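Local coordinates for molybdopterin biosynthesis moeA protein (Pyrococcus horikoshii, PDB 1WU2) that probably takes part in molybdenum cofactor biosynthesis, as in other MoeA proteins, which insert molybdenum into the molybdopterin dithiolene, at residues T279-F287 against V301-F310. Numbering follows the deposited sequence.
Sequences TTIKPGRPF and VSVFAQFNLF
The rings of F287 and F310 lie in an offset stack, centroids 4.0 Å apart and planes only 13° from parallel. CE2 of F287 sits over the centre of the F310 ring, while F310 CD1 lies over the rim of the F287 ring. A chi1 of 173° sets the F287 ring opposite its own backbone nitrogen and carries it from the end of the turn toward the helix. At the edge of the F310 ring, near its plane, come I281 CD1 and T279 OG1; the hydroxyl is hydrogen-bonded to V8 O. I281 also meets L309 tip to tip, CD1 to CD1 at 3.9 Å, and crosses Q306 at about a right angle.

Q306 supplies the polar link. Extended beyond CG, the Q306 side chain runs past F287 in the opposite direction, and Q306 NE2 donates to G284 O at 2.9 Å, nearly straight at 168°. That oxygen lies in the amide plane, but NE2 stands above the carbonyl plane, on the same face as F287 N, which closes the type I turn G284-F287. Two donors thus hold this buried carbonyl. G284 CA packs on S302 OG at 3.2 Å, a hydroxyl bonded to S297 OG. One residue earlier, P283, entered through a cis peptide, sets CG against V301 CG1 and A305 CB.

L17 of helix 10-20 touches both stacked phenylalanines, and Y10 meets F310 edge-to-face. The contact ties the connection between strands 276-277 and 288-290, which includes the short strand 281-282, to helix 300-319, within the alpha/beta domain of the probable molybdopterin-binding (MoeA/MogA-like) family.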
# COMPACT_ATOMS: atom_id res chain seq x y z
N THR A 279 17.48 -17.08 -16.70
CA THR A 279 17.02 -15.79 -17.16
C THR A 279 18.08 -14.72 -16.87
O THR A 279 19.10 -14.98 -16.22
CB THR A 279 15.66 -15.45 -16.50
OG1 THR A 279 14.92 -14.53 -17.32
CG2 THR A 279 15.82 -14.73 -15.17
N THR A 280 17.83 -13.52 -17.36
CA THR A 280 18.82 -12.46 -17.38
C THR A 280 18.91 -11.66 -16.06
O THR A 280 19.91 -10.99 -15.81
CB THR A 280 18.52 -11.56 -18.60
OG1 THR A 280 19.26 -12.03 -19.74
CG2 THR A 280 19.02 -10.17 -18.43
N ILE A 281 17.89 -11.76 -15.21
CA ILE A 281 17.84 -10.93 -14.00
C ILE A 281 18.97 -11.26 -13.00
O ILE A 281 19.52 -12.36 -13.01
CB ILE A 281 16.45 -11.00 -13.30
CG1 ILE A 281 16.24 -12.34 -12.60
CG2 ILE A 281 15.33 -10.70 -14.30
CD1 ILE A 281 15.09 -12.33 -11.61
N LYS A 282 19.28 -10.29 -12.15
CA LYS A 282 20.33 -10.42 -11.15
C LYS A 282 19.99 -9.53 -9.94
O LYS A 282 19.90 -8.32 -10.09
CB LYS A 282 21.68 -9.99 -11.73
CG LYS A 282 22.88 -10.29 -10.83
CD LYS A 282 24.12 -9.49 -11.24
CE LYS A 282 25.24 -9.59 -10.20
NZ LYS A 282 25.58 -8.27 -9.60
N PRO A 283 19.78 -10.11 -8.76
CA PRO A 283 19.79 -11.57 -8.53
C PRO A 283 18.55 -12.26 -9.11
O PRO A 283 17.69 -11.60 -9.68
CB PRO A 283 19.79 -11.68 -7.00
CG PRO A 283 19.14 -10.43 -6.52
CD PRO A 283 19.51 -9.37 -7.51
N GLY A 284 18.48 -13.58 -8.96
CA GLY A 284 17.35 -14.37 -9.41
C GLY A 284 17.52 -15.00 -10.78
O GLY A 284 16.54 -15.42 -11.39
N ARG A 285 18.76 -15.09 -11.23
CA ARG A 285 19.10 -15.61 -12.57
C ARG A 285 18.53 -17.01 -12.88
O ARG A 285 17.94 -17.19 -13.94
CB ARG A 285 20.63 -15.57 -12.77
CG ARG A 285 21.26 -16.75 -13.52
CD ARG A 285 22.76 -16.62 -13.71
NE ARG A 285 23.34 -17.82 -14.30
CZ ARG A 285 24.55 -17.88 -14.87
NH1 ARG A 285 25.34 -16.81 -14.93
NH2 ARG A 285 24.97 -19.03 -15.38
N PRO A 286 18.67 -17.98 -11.98
CA PRO A 286 18.19 -19.35 -12.25
C PRO A 286 16.66 -19.54 -12.27
O PRO A 286 16.21 -20.68 -12.24
CB PRO A 286 18.82 -20.18 -11.12
CG PRO A 286 19.84 -19.28 -10.48
CD PRO A 286 19.33 -17.89 -10.66
N PHE A 287 15.88 -18.46 -12.32
CA PHE A 287 14.42 -18.55 -12.38
C PHE A 287 13.95 -19.21 -13.69
O PHE A 287 14.48 -18.92 -14.76
CB PHE A 287 13.79 -17.16 -12.24
CG PHE A 287 12.31 -17.13 -12.45
CD1 PHE A 287 11.43 -17.49 -11.43
CD2 PHE A 287 11.78 -16.76 -13.68
CE1 PHE A 287 10.06 -17.47 -11.64
CE2 PHE A 287 10.41 -16.74 -13.89
CZ PHE A 287 9.55 -17.10 -12.87
N VAL A 301 16.80 -12.86 -0.63
CA VAL A 301 16.97 -11.68 -1.48
C VAL A 301 16.61 -12.00 -2.92
O VAL A 301 15.94 -11.22 -3.60
CB VAL A 301 18.41 -11.12 -1.41
CG1 VAL A 301 18.58 -9.95 -2.38
CG2 VAL A 301 18.75 -10.69 0.02
N SER A 302 17.05 -13.16 -3.39
CA SER A 302 16.78 -13.63 -4.75
C SER A 302 15.32 -14.01 -5.01
O SER A 302 14.81 -13.80 -6.11
CB SER A 302 17.70 -14.81 -5.07
OG SER A 302 17.52 -15.26 -6.39
N VAL A 303 14.64 -14.57 -4.01
CA VAL A 303 13.21 -14.89 -4.12
C VAL A 303 12.37 -13.62 -4.22
O VAL A 303 11.38 -13.58 -4.93
CB VAL A 303 12.72 -15.74 -2.92
CG1 VAL A 303 11.19 -15.81 -2.87
CG2 VAL A 303 13.30 -17.13 -2.98
N PHE A 304 12.78 -12.58 -3.49
CA PHE A 304 12.07 -11.31 -3.44
C PHE A 304 12.09 -10.62 -4.81
O PHE A 304 11.06 -10.14 -5.28
CB PHE A 304 12.70 -10.39 -2.39
CG PHE A 304 11.98 -9.09 -2.19
CD1 PHE A 304 10.90 -9.00 -1.32
CD2 PHE A 304 12.40 -7.93 -2.84
CE1 PHE A 304 10.24 -7.79 -1.12
CE2 PHE A 304 11.75 -6.73 -2.65
CZ PHE A 304 10.66 -6.65 -1.78
N ALA A 305 13.26 -10.59 -5.43
CA ALA A 305 13.41 -10.02 -6.76
C ALA A 305 12.63 -10.82 -7.80
O ALA A 305 12.03 -10.25 -8.71
CB ALA A 305 14.88 -9.96 -7.14
N GLN A 306 12.63 -12.14 -7.65
CA GLN A 306 11.87 -13.01 -8.55
C GLN A 306 10.37 -12.82 -8.37
O GLN A 306 9.61 -12.94 -9.33
CB GLN A 306 12.25 -14.47 -8.32
CG GLN A 306 13.59 -14.84 -8.94
CD GLN A 306 14.08 -16.21 -8.51
OE1 GLN A 306 13.50 -16.83 -7.62
NE2 GLN A 306 15.15 -16.67 -9.14
N PHE A 307 9.93 -12.53 -7.15
CA PHE A 307 8.51 -12.35 -6.88
C PHE A 307 8.03 -11.03 -7.49
O PHE A 307 7.01 -11.00 -8.17
CB PHE A 307 8.21 -12.37 -5.38
CG PHE A 307 6.76 -12.17 -5.06
CD1 PHE A 307 5.90 -13.25 -4.95
CD2 PHE A 307 6.24 -10.89 -4.92
CE1 PHE A 307 4.56 -13.06 -4.69
CE2 PHE A 307 4.90 -10.69 -4.65
CZ PHE A 307 4.06 -11.78 -4.54
N ASN A 308 8.77 -9.96 -7.25
CA ASN A 308 8.41 -8.64 -7.77
C ASN A 308 8.48 -8.54 -9.29
O ASN A 308 7.67 -7.84 -9.90
CB ASN A 308 9.29 -7.57 -7.13
CG ASN A 308 8.82 -7.18 -5.74
OD1 ASN A 308 7.87 -6.42 -5.59
ND2 ASN A 308 9.47 -7.73 -4.71
N LEU A 309 9.42 -9.25 -9.90
CA LEU A 309 9.65 -9.17 -11.34
C LEU A 309 8.77 -10.12 -12.15
O LEU A 309 8.57 -9.91 -13.34
CB LEU A 309 11.13 -9.41 -11.68
CG LEU A 309 12.10 -8.32 -11.23
CD1 LEU A 309 13.54 -8.79 -11.37
CD2 LEU A 309 11.90 -7.04 -12.02
N PHE A 310 8.24 -11.16 -11.50
CA PHE A 310 7.45 -12.18 -12.21
C PHE A 310 6.11 -12.43 -11.53
O PHE A 310 5.06 -12.13 -12.10
CB PHE A 310 8.23 -13.49 -12.31
CG PHE A 310 9.38 -13.44 -13.27
CD1 PHE A 310 10.69 -13.51 -12.83
CD2 PHE A 310 9.15 -13.32 -14.63
CE1 PHE A 310 11.74 -13.46 -13.72
CE2 PHE A 310 10.21 -13.27 -15.54
CZ PHE A 310 11.50 -13.35 -15.08